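Local coordinates for protein HIAXHD3 (Humicola insolens, PDB 3ZXK) that removes arabinofuranose side chains as a family 43 exo-acting arabinofuranosidase, a scaffold into which endo-xylanase activity has been engineered, at residues F8-V22 and V263-V277. Residues are numbered along the deposited sequence; the frame is centred on the assembly and turned at random. Where two conformers were deposited one is given.
Sequences FTNPVLWEDHPALEV and VAFMDAYPGGRIPVV. With AHR (alpha-L-arabinofuranose), chain C.
Asn10 reads the backbone of Val277 with both ends of its amide: Val277 N comes to OD1 (2.8 Å) tilted 32° from the carbonyl plane, while Val277 O lies in the amide plane, 3.0 Å from ND2, which also reaches Gly299 O. A leucine here would probably leave Val277 N and O, and Gly299 O, without these partners and loosen the start of the segment locally. Beyond this amide apolar side chains meet directly. Val12 CG1 meets Val277 CG2 at 3.6 Å, Pro275 lies against Val12 and Leu13, and Leu20, its CG wedged between backbone N and carbonyl carbon (chi1 70°), sets CD2 3.7 Å from Val263 CG1. On the Trp14 and Asp16 side waters join the segments: Ile274 CD1 makes a CH-pi contact over the five-membered ring of Trp14, and water 1 links Trp14 NE1 to Ala268 O. Asp16 OD1 takes a nearly straight bond from Arg273 N (2.9 Å, 178°) and another from water 2, which accepts from Arg273 NE. Pro18 CB covers a face of the guanidinium, whose NH1 donates to arabinose O3; Asp267 accepts from O3 and O5. Residues 11-17 run antiparallel beside 273-276 (His17 N to Arg273 O), then turn past 263-265, backing the arabinose pocket of GH43's five-bladed beta-propeller.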
loop_
_atom_site.group_PDB
_atom_site.type_symbol
_atom_site.label_atom_id
_atom_site.label_comp_id
_atom_site.label_asym_id
_atom_site.label_seq_id
_atom_site.Cartn_x
_atom_site.Cartn_y
_atom_site.Cartn_z
ATOM N N PHE A 8 6.215 13.128 18.714
ATOM C CA PHE A 8 6.556 12.218 17.630
ATOM C C PHE A 8 7.193 12.995 16.478
ATOM O O PHE A 8 7.043 14.225 16.381
ATOM C CB PHE A 8 5.329 11.487 17.095
ATOM C CG PHE A 8 4.409 12.360 16.292
ATOM C CD1 PHE A 8 3.449 13.145 16.939
ATOM C CD2 PHE A 8 4.487 12.400 14.886
ATOM C CE1 PHE A 8 2.594 13.973 16.204
ATOM C CE2 PHE A 8 3.630 13.218 14.156
ATOM C CZ PHE A 8 2.676 13.998 14.806
ATOM N N THR A 9 7.895 12.266 15.619
ATOM C CA THR A 9 8.512 12.826 14.422
ATOM C C THR A 9 7.827 12.318 13.145
ATOM O O THR A 9 7.371 11.172 13.069
ATOM C CB THR A 9 10.027 12.545 14.386
ATOM O OG1 THR A 9 10.252 11.134 14.353
ATOM C CG2 THR A 9 10.706 13.141 15.620
ATOM N N ASN A 10 7.746 13.194 12.157
ATOM C CA ASN A 10 7.255 12.834 10.823
ATOM C C ASN A 10 8.415 12.325 9.934
ATOM O O ASN A 10 9.537 12.798 10.093
ATOM C CB ASN A 10 6.613 14.057 10.177
ATOM C CG ASN A 10 5.180 14.272 10.645
ATOM O OD1 ASN A 10 4.355 13.355 10.584
ATOM N ND2 ASN A 10 4.877 15.485 11.083
ATOM N N PRO A 11 8.165 11.359 9.016
ATOM C CA PRO A 11 6.886 10.702 8.775
ATOM C C PRO A 11 6.539 9.687 9.872
ATOM O O PRO A 11 7.432 9.170 10.573
ATOM C CB PRO A 11 7.097 10.024 7.424
ATOM C CG PRO A 11 8.549 9.668 7.439
ATOM C CD PRO A 11 9.225 10.827 8.127
ATOM N N VAL A 12 5.248 9.408 10.026
ATOM C CA VAL A 12 4.859 8.468 11.076
ATOM C C VAL A 12 5.087 7.005 10.689
ATOM O O VAL A 12 5.314 6.166 11.555
ATOM C CB VAL A 12 3.426 8.716 11.592
ATOM C CG1 VAL A 12 3.332 10.115 12.163
ATOM C CG2 VAL A 12 2.382 8.512 10.487
ATOM N N LEU A 13 5.084 6.714 9.390
ATOM C CA LEU A 13 5.312 5.353 8.905
ATOM C C LEU A 13 6.032 5.521 7.592
ATOM O O LEU A 13 5.497 6.145 6.676
ATOM C CB LEU A 13 3.979 4.631 8.689
ATOM C CG LEU A 13 4.081 3.213 8.094
ATOM C CD1 LEU A 13 4.872 2.247 8.959
ATOM C CD2 LEU A 13 2.698 2.659 7.790
ATOM N N TRP A 14 7.251 5.001 7.480
ATOM C CA TRP A 14 8.016 5.199 6.260
ATOM C C TRP A 14 7.837 4.031 5.334
ATOM O O TRP A 14 8.807 3.344 4.968
ATOM C CB TRP A 14 9.481 5.387 6.588
ATOM C CG TRP A 14 10.192 6.207 5.538
ATOM C CD1 TRP A 14 10.150 6.057 4.164
ATOM C CD2 TRP A 14 11.087 7.331 5.785
ATOM N NE1 TRP A 14 10.947 6.985 3.558
ATOM C CE2 TRP A 14 11.534 7.795 4.482
ATOM C CE3 TRP A 14 11.555 7.971 6.935
ATOM C CZ2 TRP A 14 12.387 8.879 4.345
ATOM C CZ3 TRP A 14 12.412 9.067 6.787
ATOM C CH2 TRP A 14 12.826 9.498 5.524
ATOM N N GLU A 15 6.590 3.777 4.968
ATOM C CA GLU A 15 6.251 2.677 4.054
ATOM C C GLU A 15 5.123 3.180 3.160
ATOM O O GLU A 15 4.253 3.947 3.604
ATOM C CB GLU A 15 5.809 1.417 4.821
ATOM C CG GLU A 15 6.932 0.698 5.588
ATOM C CD GLU A 15 6.500 -0.603 6.274
ATOM O OE1 GLU A 15 5.511 -1.198 5.806
ATOM O OE2 GLU A 15 7.133 -1.029 7.289
ATOM N N ASP A 16 5.125 2.738 1.902
ATOM C CA ASP A 16 4.206 3.195 0.863
ATOM C C ASP A 16 2.752 2.784 1.159
ATOM O O ASP A 16 2.387 1.637 0.942
ATOM C CB ASP A 16 4.683 2.590 -0.457
ATOM C CG ASP A 16 3.853 2.977 -1.633
ATOM O OD1 ASP A 16 3.408 4.140 -1.700
ATOM O OD2 ASP A 16 3.690 2.107 -2.523
ATOM N N HIS A 17 1.924 3.738 1.587
ATOM C CA HIS A 17 0.488 3.501 1.958
ATOM C C HIS A 17 -0.323 4.668 1.440
ATOM O O HIS A 17 -0.806 5.509 2.205
ATOM C CB HIS A 17 0.316 3.213 3.470
ATOM C CG HIS A 17 0.568 1.765 3.847
ATOM N ND1 HIS A 17 -0.286 0.763 3.517
ATOM C CD2 HIS A 17 1.631 1.166 4.500
ATOM C CE1 HIS A 17 0.206 -0.414 3.964
ATOM N NE2 HIS A 17 1.376 -0.165 4.568
ATOM N N PRO A 18 -0.469 4.758 0.113
ATOM C CA PRO A 18 -1.071 5.942 -0.507
ATOM C C PRO A 18 -2.578 6.031 -0.400
ATOM O O PRO A 18 -3.245 5.041 -0.047
ATOM C CB PRO A 18 -0.741 5.756 -1.991
ATOM C CG PRO A 18 -0.717 4.275 -2.159
ATOM C CD PRO A 18 -0.027 3.792 -0.907
ATOM N N ALA A 19 -3.108 7.218 -0.718
ATOM C CA ALA A 19 -4.561 7.465 -0.781
ATOM C C ALA A 19 -5.298 7.122 0.508
ATOM O O ALA A 19 -6.408 6.590 0.497
ATOM C CB ALA A 19 -5.196 6.765 -1.980
ATOM N N LEU A 20 -4.688 7.479 1.627
ATOM C CA LEU A 20 -5.163 7.039 2.926
ATOM C C LEU A 20 -6.538 7.593 3.278
ATOM O O LEU A 20 -6.878 8.720 2.895
ATOM C CB LEU A 20 -4.115 7.358 4.002
ATOM C CG LEU A 20 -3.900 8.834 4.365
ATOM C CD1 LEU A 20 -4.789 9.231 5.545
ATOM C CD2 LEU A 20 -2.431 9.099 4.679
ATOM N N GLU A 21 -7.302 6.760 3.980
ATOM C CA GLU A 21 -8.516 7.161 4.713
ATOM C C GLU A 21 -8.218 6.850 6.170
ATOM O O GLU A 21 -7.736 5.767 6.444
ATOM C CB GLU A 21 -9.724 6.305 4.255
ATOM C CG GLU A 21 -11.001 6.448 5.114
ATOM C CD GLU A 21 -11.969 7.503 4.604
ATOM O OE1 GLU A 21 -12.371 7.458 3.417
ATOM O OE2 GLU A 21 -12.341 8.382 5.402
ATOM N N VAL A 22 -8.484 7.778 7.095
ATOM C CA VAL A 22 -8.292 7.512 8.533
ATOM C C VAL A 22 -9.569 7.804 9.307
ATOM O O VAL A 22 -10.290 8.755 8.997
ATOM C CB VAL A 22 -7.158 8.357 9.183
ATOM C CG1 VAL A 22 -5.768 7.755 8.973
ATOM C CG2 VAL A 22 -7.235 9.836 8.784
ATOM N N VAL A 263 -3.966 13.882 8.521
ATOM C CA VAL A 263 -3.011 12.845 8.104
ATOM C C VAL A 263 -2.940 12.966 6.595
ATOM O O VAL A 263 -3.897 12.651 5.897
ATOM C CB VAL A 263 -3.454 11.411 8.492
ATOM C CG1 VAL A 263 -2.367 10.415 8.141
ATOM C CG2 VAL A 263 -3.741 11.337 9.982
ATOM N N ALA A 264 -1.810 13.443 6.096
ATOM C CA ALA A 264 -1.639 13.622 4.636
ATOM C C ALA A 264 -0.576 12.648 4.154
ATOM O O ALA A 264 -0.019 11.897 4.968
ATOM C CB ALA A 264 -1.232 15.065 4.298
ATOM N N PHE A 265 -0.258 12.617 2.858
ATOM C CA PHE A 265 0.956 11.893 2.505
ATOM C C PHE A 265 1.860 12.728 1.632
ATOM O O PHE A 265 1.425 13.739 1.040
ATOM C CB PHE A 265 0.672 10.508 1.847
ATOM C CG PHE A 265 -0.217 10.586 0.647
ATOM C CD1 PHE A 265 0.317 10.897 -0.607
ATOM C CD2 PHE A 265 -1.593 10.351 0.766
ATOM C CE1 PHE A 265 -0.506 10.975 -1.728
ATOM C CE2 PHE A 265 -2.404 10.411 -0.346
ATOM C CZ PHE A 265 -1.869 10.717 -1.588
ATOM N N MET A 266 3.123 12.296 1.579
ATOM C CA MET A 266 4.196 12.911 0.798
ATOM C C MET A 266 4.498 12.033 -0.417
ATOM O O MET A 266 4.414 10.799 -0.309
ATOM C CB MET A 266 5.478 12.970 1.640
ATOM C CG MET A 266 5.368 13.703 2.970
ATOM S SD MET A 266 4.997 15.468 2.817
ATOM C CE MET A 266 6.383 16.093 1.855
ATOM N N ASP A 267 4.928 12.653 -1.517
ATOM C CA ASP A 267 5.462 11.936 -2.696
ATOM C C ASP A 267 6.949 11.560 -2.524
ATOM O O ASP A 267 7.835 12.074 -3.205
ATOM C CB ASP A 267 5.207 12.711 -4.007
ATOM C CG ASP A 267 3.720 12.762 -4.393
ATOM O OD1 ASP A 267 2.997 11.788 -4.118
ATOM O OD2 ASP A 267 3.274 13.788 -4.973
ATOM N N ALA A 268 7.217 10.650 -1.594
ATOM C CA ALA A 268 8.576 10.314 -1.198
ATOM C C ALA A 268 9.203 9.235 -2.088
ATOM O O ALA A 268 9.812 8.287 -1.583
ATOM C CB ALA A 268 8.576 9.880 0.264
ATOM N N TYR A 269 9.066 9.392 -3.413
ATOM C CA TYR A 269 9.711 8.517 -4.386
ATOM C C TYR A 269 11.230 8.646 -4.215
ATOM O O TYR A 269 11.727 9.748 -3.915
ATOM C CB TYR A 269 9.252 8.878 -5.791
ATOM C CG TYR A 269 7.782 8.567 -5.946
ATOM C CD1 TYR A 269 7.343 7.250 -5.999
ATOM C CD2 TYR A 269 6.818 9.579 -5.962
ATOM C CE1 TYR A 269 5.988 6.947 -6.091
ATOM C CE2 TYR A 269 5.469 9.276 -6.064
ATOM C CZ TYR A 269 5.061 7.949 -6.134
ATOM O OH TYR A 269 3.706 7.647 -6.232
ATOM N N PRO A 270 11.981 7.526 -4.351
ATOM C CA PRO A 270 11.551 6.227 -4.892
ATOM C C PRO A 270 10.905 5.254 -3.901
ATOM O O PRO A 270 10.543 4.151 -4.284
ATOM C CB PRO A 270 12.854 5.644 -5.451
ATOM C CG PRO A 270 13.877 6.144 -4.480
ATOM C CD PRO A 270 13.452 7.591 -4.235
ATOM N N GLY A 271 10.745 5.655 -2.649
ATOM C CA GLY A 271 10.118 4.793 -1.665
ATOM C C GLY A 271 8.610 4.641 -1.794
ATOM O O GLY A 271 8.061 3.621 -1.385
ATOM N N GLY A 272 7.946 5.661 -2.322
ATOM C CA GLY A 272 6.482 5.681 -2.389
ATOM C C GLY A 272 5.875 6.828 -1.604
ATOM O O GLY A 272 6.536 7.825 -1.350
ATOM N N ARG A 273 4.607 6.689 -1.262
ATOM C CA ARG A 273 3.832 7.772 -0.684
ATOM C C ARG A 273 3.544 7.435 0.761
ATOM O O ARG A 273 2.923 6.411 1.053
ATOM C CB ARG A 273 2.573 8.021 -1.510
ATOM C CG ARG A 273 3.002 8.588 -2.858
ATOM C CD ARG A 273 1.888 8.803 -3.853
ATOM N NE ARG A 273 1.216 7.584 -4.263
ATOM C CZ ARG A 273 0.074 7.568 -4.951
ATOM N NH1 ARG A 273 -0.516 8.729 -5.304
ATOM N NH2 ARG A 273 -0.482 6.397 -5.287
ATOM N N ILE A 274 4.045 8.289 1.652
ATOM C CA ILE A 274 4.138 7.977 3.066
ATOM C C ILE A 274 3.416 9.016 3.929
ATOM O O ILE A 274 3.390 10.197 3.604
ATOM C CB ILE A 274 5.629 7.776 3.491
ATOM C CG1 ILE A 274 6.402 9.105 3.484
ATOM C CG2 ILE A 274 6.295 6.716 2.595
ATOM C CD1 ILE A 274 7.872 8.942 3.833
ATOM N N PRO A 275 2.834 8.579 5.055
ATOM C CA PRO A 275 1.999 9.501 5.817
ATOM C C PRO A 275 2.747 10.430 6.774
ATOM O O PRO A 275 3.739 10.029 7.401
ATOM C CB PRO A 275 1.094 8.565 6.642
ATOM C CG PRO A 275 1.892 7.307 6.797
ATOM C CD PRO A 275 2.695 7.178 5.517
ATOM N N VAL A 276 2.235 11.654 6.856
ATOM C CA VAL A 276 2.709 12.679 7.810
ATOM C C VAL A 276 1.473 13.209 8.550
ATOM O O VAL A 276 0.370 13.218 8.006
ATOM C CB VAL A 276 3.482 13.823 7.097
ATOM C CG1 VAL A 276 4.770 13.274 6.484
ATOM C CG2 VAL A 276 2.639 14.446 6.005
ATOM N N VAL A 277 1.677 13.654 9.794
ATOM C CA VAL A 277 0.581 14.063 10.692
ATOM C C VAL A 277 0.849 15.465 11.244
ATOM O O VAL A 277 1.977 15.779 11.633
ATOM C CB VAL A 277 0.418 13.052 11.858
ATOM C CG1 VAL A 277 -0.748 13.446 12.760
ATOM C CG2 VAL A 277 0.150 11.648 11.303
HETATM O O5 AHR C . 2.952 13.663 -7.637
HETATM C C5 AHR C . 2.650 12.266 -7.825
HETATM C C4 AHR C . 1.154 11.971 -7.679
HETATM O O4 AHR C . 0.399 12.716 -8.631
HETATM C C3 AHR C . 0.493 12.367 -6.362
HETATM O O3 AHR C . 0.696 11.415 -5.328
HETATM C C2 AHR C . -0.973 12.451 -6.690
HETATM O O2 AHR C . -1.634 13.486 -5.936
HETATM C C1 AHR C . -0.957 12.817 -8.160
HETATM O O HOH W 1 11.041 7.133 0.595
HETATM O O HOH W 2 2.057 4.944 -3.881
HETATM O O HOH W 3 7.834 1.948 0.905
#